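Local coordinates for protein putative NADPH:quinone reductase (Bacillus thuringiensis, PDB 3GMS) that probably reduces quinones with NADPH, as a putative quinone reductase of the medium-chain, zinc-binding-dehydrogenase-like superfamily, at residues Leu140-Asn145 and Leu168-Ile173; Asp32-Val37 and Tyr102-Ala107; His11-Pro16 and His58-Pro63. All blocks are in the same frame, centred on the assembly; numbering follows the deposited sequence.

Contact 1 (Leu140-Asn145 and Leu168-Ile173); sequences LNLQRN and LNFRLI
Leu142 sets one methyl on the face of the Phe170 ring: CD1 stands 3.7 Å from the ring centroid and only 11° off its normal, a CH-pi contact near the middle of the ring. Well away from this ring, at the other end of the contact, the Arg144 guanidinium stacks on the amide of Asn169, the two planes 21° apart and the side chains pointing the same way. Arg144 NH1 and Asn169 ND2 are 3.3 Å apart, but both are donors, so this is stacking and not a bond. A bend at chi3 (-74°) turns the otherwise extended arginine over the amide. The hydrogen bond between the segments belongs to the backbone, Asn145 N to Asn169 O at 2.9 Å. Asn141 and Asn169 each leave a helix with positive phi, a conformation that asparagine tolerates well. Behind the Leu142-Phe170 pair, Cys136 of helix 127-139 touches both side chains, and the backbone of Arg171 hydrogen-bonds to those of Asp146 and Leu148 as the parallel strands of the Rossmann-type sheet begin. The chemistry is thus divided: the apolar pair faces inward, while at the surface the arginine adds flat dispersion contact and its charge probably remains accessible to water.

Contact 2 (Asp32-Val37 and Tyr102-Ala107); sequences DNEVFV and YVKTSA
Strands 34-37 and 102-106 form an antiparallel beta pair in the GroES-like domain, their short axes 4.6 Å apart at closest approach. Val35 with Thr105 and Val37 with Val103 are hydrogen-bonded pairs; Glu34 with Ser106 and Phe36 with Lys104 are non-hydrogen-bonded. Val35 N reaches Thr105 O at 2.9 Å, whereas the return bond, Thr105 N to Val35 O, is longer at 3.3 Å. The ladder runs on past the strand end, where Ala107 N meets Asn33 O at 2.8 Å.

Val35, Val37, Val103 and Thr105 share one face of the sheet, where beta-branched side chains suit extended backbone. Strand 89-92 packs there through Val90 and Pro92, and strand 71-77 through Val74 and Val77. Such a curled, largely antiparallel sheet is consistent with the GroES-like fold of the catalytic domain in medium-chain dehydrogenases, and strand 34-43 is its hub, pairing with 71-77, 102-106 and 326-330.

Phe36 and Lys104 occupy the other face. With CG anti to the backbone N (chi1 178°), the phenylalanine ring leans toward Tyr102; the two planes are near parallel, 17° apart, but displaced from each other, with centroids 4.9 Å apart, so overlap is slight and Phe36 CZ meets Tyr102 CD1. Lys104 CG comes to the edge of the Phe36 ring, in its plane, so the aliphatic part of the lysine serves as apolar packing. Farther out, Lys104 CE lies 3.3 Å from Glu34 OE1, a contact of methylene with carboxylate. The charged ends do not pair: Glu34 OE2 and Lys104 NZ remain 4.5 Å apart, the lysine making its salt bridge to Glu96 and Glu34 OE1 accepting the backbone N-H of Lys31.

Contact 3 (His11-Pro16 and His58-Pro63); sequences HKFGNP and HRIPLP
Two irregular loops bring their backbones nearest at His11 and Pro63, whose CA atoms are 4.3 Å apart, and neither segment forms helix or strand. A cis peptide bond precedes Pro63, a geometry proline adopts far more readily than other residues; here the proline ring meets the imidazole of His11. Pro63 CB lies over a face of that imidazole, 4.0 Å from its centroid and 28° off the normal, a CH-pi contact. The nearest ring atom is His11 ND1, while NE2, across the ring, is hydrogen-bonded to Glu23, which helps to fix the rotation of the imidazole.

Leu62 fills the middle of the contact. Its side chain reaches both the backbone and the aromatic ring of the other loop: CD1 is 3.6 Å from His11 O and also sits over a face of the Phe13 ring, 4.1 Å from the centroid, displaced toward the rim. The other methyl, CD2, approaches Phe13 CE1, so both branches of the leucine meet the phenylalanine. With CG beside the backbone N (chi1 -61°), Phe13 extends toward the 58-63 loop and brings CZ within 3.4 Å of Ile60 O, the carbonyl oxygen arriving at the ring edge near its plane. The partly positive C-H rim of a phenyl group suits such an oxygen. Ile60 CB touches the same end of the ring at 4.1 Å from CZ, and the isoleucine also packs on Pro51 and Tyr68.

Behind the loops, strand 4-10 contributes Phe10 against Leu62 and Gln9 against Pro63. This surface contact ties the loop between strand 4-10 and helix 16-19 to the GroES-like-domain loop leading to strand 71-77. Dispersion and weak C-H electrostatics hold it, while Glu23 satisfies the polar end of His11.

Overall arrangement
From the N terminus, strand 4-10 leads into the 11-16 loop, and strand 34-43 starts before that loop's partner, 58-63, is reached. Contact 3 closes there, with 32-37 already passed; 102-107 later closes contact 2, so the two contacts cross along the chain. In space their centres are about 23 Å apart, without touching. Contact 3 joins the N-terminal region to the loop before strand 71-77, while contact 2 joins two strands of the GroES-like domain. Contact 1 follows in series, closing a short loop through strand 147-150 and helix 156-168 in the Rossmann-type domain. Its centre lies about 38 Å from that of contact 2 and 39 Å from that of contact 3, across the chain's centre.

Contact 1 (Leu140-Asn145 and Leu168-Ile173)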
loop_
_atom_site.group_PDB
_atom_site.type_symbol
_atom_site.label_atom_id
_atom_site.label_comp_id
_atom_site.label_asym_id
_atom_site.label_seq_id
_atom_site.Cartn_x
_atom_site.Cartn_y
_atom_site.Cartn_z
ATOM N N LEU A 140 9.464 -7.136 -11.158
ATOM C CA LEU A 140 10.847 -7.606 -11.041
ATOM C C LEU A 140 10.981 -9.081 -11.412
ATOM O O LEU A 140 12.075 -9.521 -11.774
ATOM C CB LEU A 140 11.402 -7.374 -9.637
ATOM C CG LEU A 140 11.468 -5.948 -9.093
ATOM C CD1 LEU A 140 11.832 -6.018 -7.603
ATOM C CD2 LEU A 140 12.467 -5.052 -9.846
ATOM N N ASN A 141 9.884 -9.825 -11.321
ATOM C CA ASN A 141 9.868 -11.265 -11.535
ATOM C C ASN A 141 11.087 -11.950 -10.899
ATOM O O ASN A 141 11.923 -12.556 -11.604
ATOM C CB ASN A 141 9.808 -11.589 -13.027
ATOM C CG ASN A 141 9.591 -13.051 -13.284
ATOM O OD1 ASN A 141 9.144 -13.796 -12.402
ATOM N ND2 ASN A 141 9.910 -13.486 -14.500
ATOM N N LEU A 142 11.177 -11.830 -9.578
ATOM C CA LEU A 142 12.343 -12.323 -8.836
ATOM C C LEU A 142 12.434 -13.832 -8.932
ATOM O O LEU A 142 11.440 -14.556 -8.842
ATOM C CB LEU A 142 12.305 -11.893 -7.372
ATOM C CG LEU A 142 12.376 -10.375 -7.092
ATOM C CD1 LEU A 142 11.919 -10.139 -5.632
ATOM C CD2 LEU A 142 13.762 -9.780 -7.398
ATOM N N GLN A 143 13.668 -14.292 -9.060
ATOM C CA GLN A 143 13.963 -15.712 -9.187
ATOM C C GLN A 143 14.504 -16.237 -7.882
ATOM O O GLN A 143 14.963 -15.471 -7.036
ATOM C CB GLN A 143 14.997 -15.937 -10.316
ATOM C CG GLN A 143 14.477 -15.598 -11.725
ATOM C CD GLN A 143 13.144 -16.271 -12.053
ATOM O OE1 GLN A 143 13.033 -17.501 -12.078
ATOM N NE2 GLN A 143 12.123 -15.463 -12.311
ATOM N N ARG A 144 14.434 -17.552 -7.705
ATOM C CA ARG A 144 15.011 -18.193 -6.528
ATOM C C ARG A 144 16.438 -17.675 -6.244
ATOM O O ARG A 144 17.281 -17.606 -7.134
ATOM C CB ARG A 144 14.981 -19.730 -6.677
ATOM C CG ARG A 144 15.634 -20.496 -5.500
ATOM C CD ARG A 144 15.543 -22.040 -5.668
ATOM N NE ARG A 144 14.190 -22.543 -5.420
ATOM C CZ ARG A 144 13.683 -22.800 -4.211
ATOM N NH1 ARG A 144 12.438 -23.239 -4.107
ATOM N NH2 ARG A 144 14.408 -22.612 -3.105
ATOM N N ASN A 145 16.665 -17.247 -5.012
ATOM C CA ASN A 145 17.963 -16.744 -4.546
ATOM C C ASN A 145 18.390 -15.355 -5.033
ATOM O O ASN A 145 19.495 -14.895 -4.720
ATOM C CB ASN A 145 19.068 -17.791 -4.770
ATOM C CG ASN A 145 18.806 -19.066 -3.993
ATOM O OD1 ASN A 145 18.341 -19.034 -2.845
ATOM N ND2 ASN A 145 19.070 -20.196 -4.623
ATOM N N LEU A 168 8.608 -16.635 -1.502
ATOM C CA LEU A 168 9.089 -16.719 -2.896
ATOM C C LEU A 168 10.570 -17.118 -3.011
ATOM O O LEU A 168 11.129 -17.156 -4.118
ATOM C CB LEU A 168 8.813 -15.393 -3.642
ATOM C CG LEU A 168 7.333 -14.956 -3.715
ATOM C CD1 LEU A 168 7.275 -13.517 -4.210
ATOM C CD2 LEU A 168 6.458 -15.879 -4.562
ATOM N N ASN A 169 11.187 -17.423 -1.876
ATOM C CA ASN A 169 12.578 -17.930 -1.819
ATOM C C ASN A 169 13.603 -17.011 -2.461
ATOM O O ASN A 169 14.364 -17.425 -3.334
ATOM C CB ASN A 169 12.660 -19.332 -2.444
ATOM C CG ASN A 169 11.676 -20.294 -1.832
ATOM O OD1 ASN A 169 11.757 -20.607 -0.642
ATOM N ND2 ASN A 169 10.745 -20.782 -2.641
ATOM N N PHE A 170 13.639 -15.754 -2.032
ATOM C CA PHE A 170 14.677 -14.844 -2.460
ATOM C C PHE A 170 15.247 -14.243 -1.210
ATOM O O PHE A 170 14.720 -14.473 -0.120
ATOM C CB PHE A 170 14.188 -13.777 -3.460
ATOM C CG PHE A 170 13.145 -12.821 -2.904
ATOM C CD1 PHE A 170 13.513 -11.717 -2.147
ATOM C CD2 PHE A 170 11.806 -13.007 -3.219
ATOM C CE1 PHE A 170 12.580 -10.813 -1.660
ATOM C CE2 PHE A 170 10.844 -12.143 -2.742
ATOM C CZ PHE A 170 11.210 -11.021 -1.965
ATOM N N ARG A 171 16.350 -13.520 -1.363
ATOM C CA ARG A 171 17.103 -13.017 -0.245
ATOM C C ARG A 171 16.811 -11.527 -0.122
ATOM O O ARG A 171 17.089 -10.760 -1.050
ATOM C CB ARG A 171 18.607 -13.303 -0.481
ATOM C CG ARG A 171 19.500 -12.905 0.668
ATOM C CD ARG A 171 20.985 -13.292 0.434
ATOM N NE ARG A 171 21.798 -12.880 1.582
ATOM C CZ ARG A 171 23.035 -12.392 1.495
ATOM N NH1 ARG A 171 23.598 -12.249 0.295
ATOM N NH2 ARG A 171 23.700 -12.029 2.601
ATOM N N LEU A 172 16.219 -11.114 1.006
ATOM C CA LEU A 172 15.977 -9.700 1.237
ATOM C C LEU A 172 17.027 -9.041 2.091
ATOM O O LEU A 172 17.301 -9.461 3.219
ATOM C CB LEU A 172 14.588 -9.453 1.877
ATOM C CG LEU A 172 14.363 -8.007 2.344
ATOM C CD1 LEU A 172 14.077 -7.073 1.153
ATOM C CD2 LEU A 172 13.215 -7.922 3.345
ATOM N N ILE A 173 17.605 -7.987 1.552
ATOM C CA ILE A 173 18.369 -7.077 2.352
ATOM C C ILE A 173 17.539 -5.828 2.656
ATOM O O ILE A 173 17.322 -4.943 1.803
ATOM C CB ILE A 173 19.768 -6.748 1.695
ATOM C CG1 ILE A 173 20.591 -8.032 1.481
ATOM C CG2 ILE A 173 20.501 -5.658 2.551
ATOM C CD1 ILE A 173 21.783 -7.887 0.498
#

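Contact 2 (Asp32-Val37 and Tyr102-Ala107)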
loop_
_atom_site.group_PDB
_atom_site.type_symbol
_atom_site.label_atom_id
_atom_site.label_comp_id
_atom_site.label_asym_id
_atom_site.label_seq_id
_atom_site.Cartn_x
_atom_site.Cartn_y
_atom_site.Cartn_z
ATOM N N ASP A 32 -26.563 0.481 -12.941
ATOM C CA ASP A 32 -26.737 -0.941 -13.260
ATOM C C ASP A 32 -25.685 -1.929 -12.746
ATOM O O ASP A 32 -26.047 -3.045 -12.352
ATOM C CB ASP A 32 -26.915 -1.154 -14.775
ATOM C CG ASP A 32 -28.178 -0.511 -15.320
ATOM O OD1 ASP A 32 -29.208 -0.529 -14.604
ATOM O OD2 ASP A 32 -28.130 -0.013 -16.477
ATOM N N ASN A 33 -24.400 -1.562 -12.785
ATOM C CA ASN A 33 -23.349 -2.510 -12.378
ATOM C C ASN A 33 -22.694 -2.152 -11.029
ATOM O O ASN A 33 -21.623 -2.671 -10.712
ATOM C CB ASN A 33 -22.271 -2.690 -13.474
ATOM C CG ASN A 33 -21.565 -4.081 -13.414
ATOM O OD1 ASN A 33 -22.204 -5.124 -13.166
ATOM N ND2 ASN A 33 -20.240 -4.092 -13.642
ATOM N N GLU A 34 -23.362 -1.314 -10.237
ATOM C CA GLU A 34 -22.786 -0.813 -8.966
ATOM C C GLU A 34 -23.111 -1.682 -7.754
ATOM O O GLU A 34 -24.159 -2.337 -7.692
ATOM C CB GLU A 34 -23.281 0.594 -8.651
ATOM C CG GLU A 34 -22.742 1.699 -9.523
ATOM C CD GLU A 34 -23.071 3.087 -8.978
ATOM O OE1 GLU A 34 -24.240 3.359 -8.590
ATOM O OE2 GLU A 34 -22.142 3.910 -8.947
ATOM N N VAL A 35 -22.200 -1.663 -6.780
ATOM C CA VAL A 35 -22.398 -2.376 -5.519
ATOM C C VAL A 35 -22.320 -1.287 -4.435
ATOM O O VAL A 35 -21.475 -0.414 -4.534
ATOM C CB VAL A 35 -21.327 -3.493 -5.350
ATOM C CG1 VAL A 35 -21.420 -4.152 -3.978
ATOM C CG2 VAL A 35 -21.518 -4.550 -6.475
ATOM N N PHE A 36 -23.215 -1.341 -3.446
ATOM C CA PHE A 36 -23.361 -0.285 -2.450
ATOM C C PHE A 36 -22.997 -0.902 -1.084
ATOM O O PHE A 36 -23.667 -1.845 -0.632
ATOM C CB PHE A 36 -24.827 0.208 -2.494
ATOM C CG PHE A 36 -25.161 1.267 -1.479
ATOM C CD1 PHE A 36 -24.764 2.570 -1.674
ATOM C CD2 PHE A 36 -25.917 0.954 -0.338
ATOM C CE1 PHE A 36 -25.083 3.543 -0.751
ATOM C CE2 PHE A 36 -26.236 1.913 0.587
ATOM C CZ PHE A 36 -25.826 3.218 0.382
ATOM N N VAL A 37 -21.940 -0.395 -0.428
ATOM C CA VAL A 37 -21.350 -1.121 0.674
ATOM C C VAL A 37 -21.289 -0.229 1.918
ATOM O O VAL A 37 -20.766 0.908 1.858
ATOM C CB VAL A 37 -19.905 -1.559 0.257
ATOM C CG1 VAL A 37 -19.191 -2.230 1.432
ATOM C CG2 VAL A 37 -19.967 -2.530 -0.960
ATOM N N TYR A 102 -20.916 5.016 3.330
ATOM C CA TYR A 102 -21.283 4.113 2.262
ATOM C C TYR A 102 -20.420 4.333 1.033
ATOM O O TYR A 102 -20.270 5.468 0.567
ATOM C CB TYR A 102 -22.731 4.367 1.825
ATOM C CG TYR A 102 -23.765 4.220 2.923
ATOM C CD1 TYR A 102 -24.199 2.959 3.322
ATOM C CD2 TYR A 102 -24.311 5.342 3.531
ATOM C CE1 TYR A 102 -25.176 2.804 4.316
ATOM C CE2 TYR A 102 -25.294 5.216 4.530
ATOM C CZ TYR A 102 -25.716 3.943 4.908
ATOM O OH TYR A 102 -26.684 3.756 5.857
ATOM N N VAL A 103 -19.952 3.241 0.430
ATOM C CA VAL A 103 -19.050 3.311 -0.732
ATOM C C VAL A 103 -19.643 2.504 -1.883
ATOM O O VAL A 103 -20.072 1.370 -1.678
ATOM C CB VAL A 103 -17.659 2.719 -0.377
ATOM C CG1 VAL A 103 -16.771 2.556 -1.646
ATOM C CG2 VAL A 103 -16.996 3.626 0.663
ATOM N N LYS A 104 -19.662 3.089 -3.074
ATOM C CA LYS A 104 -20.021 2.353 -4.297
ATOM C C LYS A 104 -18.837 2.129 -5.185
ATOM O O LYS A 104 -17.946 2.988 -5.267
ATOM C CB LYS A 104 -21.051 3.142 -5.110
ATOM C CG LYS A 104 -22.304 3.485 -4.325
ATOM C CD LYS A 104 -23.439 3.892 -5.271
ATOM C CE LYS A 104 -23.169 5.181 -5.997
ATOM N NZ LYS A 104 -22.661 6.199 -5.050
ATOM N N THR A 105 -18.844 0.993 -5.890
ATOM C CA THR A 105 -17.861 0.728 -6.902
ATOM C C THR A 105 -18.496 -0.266 -7.887
ATOM O O THR A 105 -19.562 -0.839 -7.592
ATOM C CB THR A 105 -16.543 0.093 -6.329
ATOM O OG1 THR A 105 -15.569 0.001 -7.381
ATOM C CG2 THR A 105 -16.810 -1.330 -5.777
ATOM N N SER A 106 -17.844 -0.471 -9.016
ATOM C CA SER A 106 -18.293 -1.466 -9.991
ATOM C C SER A 106 -18.217 -2.888 -9.400
ATOM O O SER A 106 -17.242 -3.244 -8.689
ATOM C CB SER A 106 -17.445 -1.366 -11.267
ATOM O OG SER A 106 -17.552 -2.551 -12.048
ATOM N N ALA A 107 -19.223 -3.716 -9.707
ATOM C CA ALA A 107 -19.148 -5.148 -9.357
ATOM C C ALA A 107 -17.827 -5.823 -9.714
ATOM O O ALA A 107 -17.389 -6.728 -9.003
ATOM C CB ALA A 107 -20.292 -5.925 -9.992
#

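Contact 3 (His11-Pro16 and His58-Pro63)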
loop_
_atom_site.group_PDB
_atom_site.type_symbol
_atom_site.label_atom_id
_atom_site.label_comp_id
_atom_site.label_asym_id
_atom_site.label_seq_id
_atom_site.Cartn_x
_atom_site.Cartn_y
_atom_site.Cartn_z
ATOM N N HIS A 11 -12.269 20.169 0.070
ATOM C CA HIS A 11 -12.677 21.021 -1.063
ATOM C C HIS A 11 -11.481 21.751 -1.655
ATOM O O HIS A 11 -11.572 22.264 -2.761
ATOM C CB HIS A 11 -13.754 22.013 -0.624
ATOM C CG HIS A 11 -15.007 21.364 -0.144
ATOM N ND1 HIS A 11 -16.139 21.253 -0.923
ATOM C CD2 HIS A 11 -15.309 20.788 1.042
ATOM C CE1 HIS A 11 -17.077 20.624 -0.241
ATOM N NE2 HIS A 11 -16.603 20.340 0.959
ATOM N N LYS A 12 -10.367 21.767 -0.926
ATOM C CA LYS A 12 -9.115 22.299 -1.422
ATOM C C LYS A 12 -7.998 21.359 -0.996
ATOM O O LYS A 12 -8.140 20.623 0.001
ATOM C CB LYS A 12 -8.830 23.701 -0.819
ATOM C CG LYS A 12 -9.913 24.731 -1.043
ATOM C CD LYS A 12 -9.308 26.101 -0.687
ATOM C CE LYS A 12 -10.264 27.239 -1.024
ATOM N NZ LYS A 12 -11.407 27.327 -0.065
ATOM N N PHE A 13 -6.895 21.374 -1.736
ATOM C CA PHE A 13 -5.711 20.656 -1.304
ATOM C C PHE A 13 -5.048 21.452 -0.181
ATOM O O PHE A 13 -5.223 22.675 -0.090
ATOM C CB PHE A 13 -4.722 20.456 -2.463
ATOM C CG PHE A 13 -5.274 19.655 -3.623
ATOM C CD1 PHE A 13 -5.700 18.330 -3.455
ATOM C CD2 PHE A 13 -5.320 20.223 -4.908
ATOM C CE1 PHE A 13 -6.196 17.585 -4.546
ATOM C CE2 PHE A 13 -5.811 19.488 -6.008
ATOM C CZ PHE A 13 -6.240 18.165 -5.823
ATOM N N GLY A 14 -4.333 20.758 0.691
ATOM C CA GLY A 14 -3.544 21.398 1.746
ATOM C C GLY A 14 -3.235 20.387 2.814
ATOM O O GLY A 14 -3.383 19.178 2.591
ATOM N N ASN A 15 -2.781 20.864 3.962
ATOM C CA ASN A 15 -2.563 19.986 5.118
ATOM C C ASN A 15 -3.897 19.348 5.494
ATOM O O ASN A 15 -4.909 20.020 5.581
ATOM C CB ASN A 15 -2.011 20.792 6.304
ATOM C CG ASN A 15 -0.678 21.446 6.002
ATOM O OD1 ASN A 15 0.177 20.868 5.329
ATOM N ND2 ASN A 15 -0.469 22.659 6.545
ATOM N N PRO A 16 -3.916 18.013 5.673
ATOM C CA PRO A 16 -5.204 17.390 5.991
ATOM C C PRO A 16 -5.868 18.029 7.219
ATOM O O PRO A 16 -7.103 18.165 7.270
ATOM C CB PRO A 16 -4.823 15.925 6.250
ATOM C CG PRO A 16 -3.637 15.696 5.363
ATOM C CD PRO A 16 -2.845 17.016 5.486
ATOM N N HIS A 58 -3.687 17.618 -10.875
ATOM C CA HIS A 58 -4.284 17.543 -12.206
ATOM C C HIS A 58 -5.150 16.300 -12.398
ATOM O O HIS A 58 -6.018 16.269 -13.277
ATOM C CB HIS A 58 -3.199 17.685 -13.287
ATOM C CG HIS A 58 -2.311 18.878 -13.080
ATOM N ND1 HIS A 58 -2.782 20.175 -13.152
ATOM C CD2 HIS A 58 -0.995 18.971 -12.764
ATOM C CE1 HIS A 58 -1.788 21.015 -12.907
ATOM N NE2 HIS A 58 -0.693 20.311 -12.671
ATOM N N ARG A 59 -4.933 15.280 -11.573
ATOM C CA ARG A 59 -5.734 14.068 -11.700
ATOM C C ARG A 59 -6.757 13.818 -10.590
ATOM O O ARG A 59 -7.607 12.941 -10.730
ATOM C CB ARG A 59 -4.870 12.820 -11.973
ATOM C CG ARG A 59 -3.412 12.837 -11.451
ATOM C CD ARG A 59 -2.794 11.443 -11.634
ATOM N NE ARG A 59 -3.337 10.525 -10.631
ATOM C CZ ARG A 59 -2.672 10.086 -9.562
ATOM N NH1 ARG A 59 -1.401 10.422 -9.362
ATOM N NH2 ARG A 59 -3.275 9.282 -8.706
ATOM N N ILE A 60 -6.712 14.585 -9.501
ATOM C CA ILE A 60 -7.729 14.434 -8.449
ATOM C C ILE A 60 -8.674 15.631 -8.487
ATOM O O ILE A 60 -8.252 16.725 -8.143
ATOM C CB ILE A 60 -7.122 14.336 -7.005
ATOM C CG1 ILE A 60 -5.956 13.317 -6.919
ATOM C CG2 ILE A 60 -8.221 14.039 -5.996
ATOM C CD1 ILE A 60 -6.371 11.820 -6.785
ATOM N N PRO A 61 -9.940 15.421 -8.897
ATOM C CA PRO A 61 -10.980 16.452 -8.925
ATOM C C PRO A 61 -11.357 16.810 -7.506
ATOM O O PRO A 61 -11.313 15.936 -6.625
ATOM C CB PRO A 61 -12.190 15.736 -9.557
ATOM C CG PRO A 61 -11.667 14.518 -10.160
ATOM C CD PRO A 61 -10.459 14.122 -9.364
ATOM N N LEU A 62 -11.720 18.073 -7.288
ATOM C CA LEU A 62 -12.216 18.542 -5.994
ATOM C C LEU A 62 -13.703 18.836 -6.107
ATOM O O LEU A 62 -14.154 19.277 -7.163
ATOM C CB LEU A 62 -11.468 19.803 -5.561
ATOM C CG LEU A 62 -9.980 19.604 -5.271
ATOM C CD1 LEU A 62 -9.268 20.951 -5.238
ATOM C CD2 LEU A 62 -9.834 18.844 -3.936
ATOM N N PRO A 63 -14.484 18.568 -5.046
ATOM C CA PRO A 63 -14.015 18.025 -3.791
ATOM C C PRO A 63 -13.769 16.521 -3.932
ATOM O O PRO A 63 -14.252 15.893 -4.901
ATOM C CB PRO A 63 -15.178 18.285 -2.849
ATOM C CG PRO A 63 -16.419 18.160 -3.743
ATOM C CD PRO A 63 -15.959 18.690 -5.091
#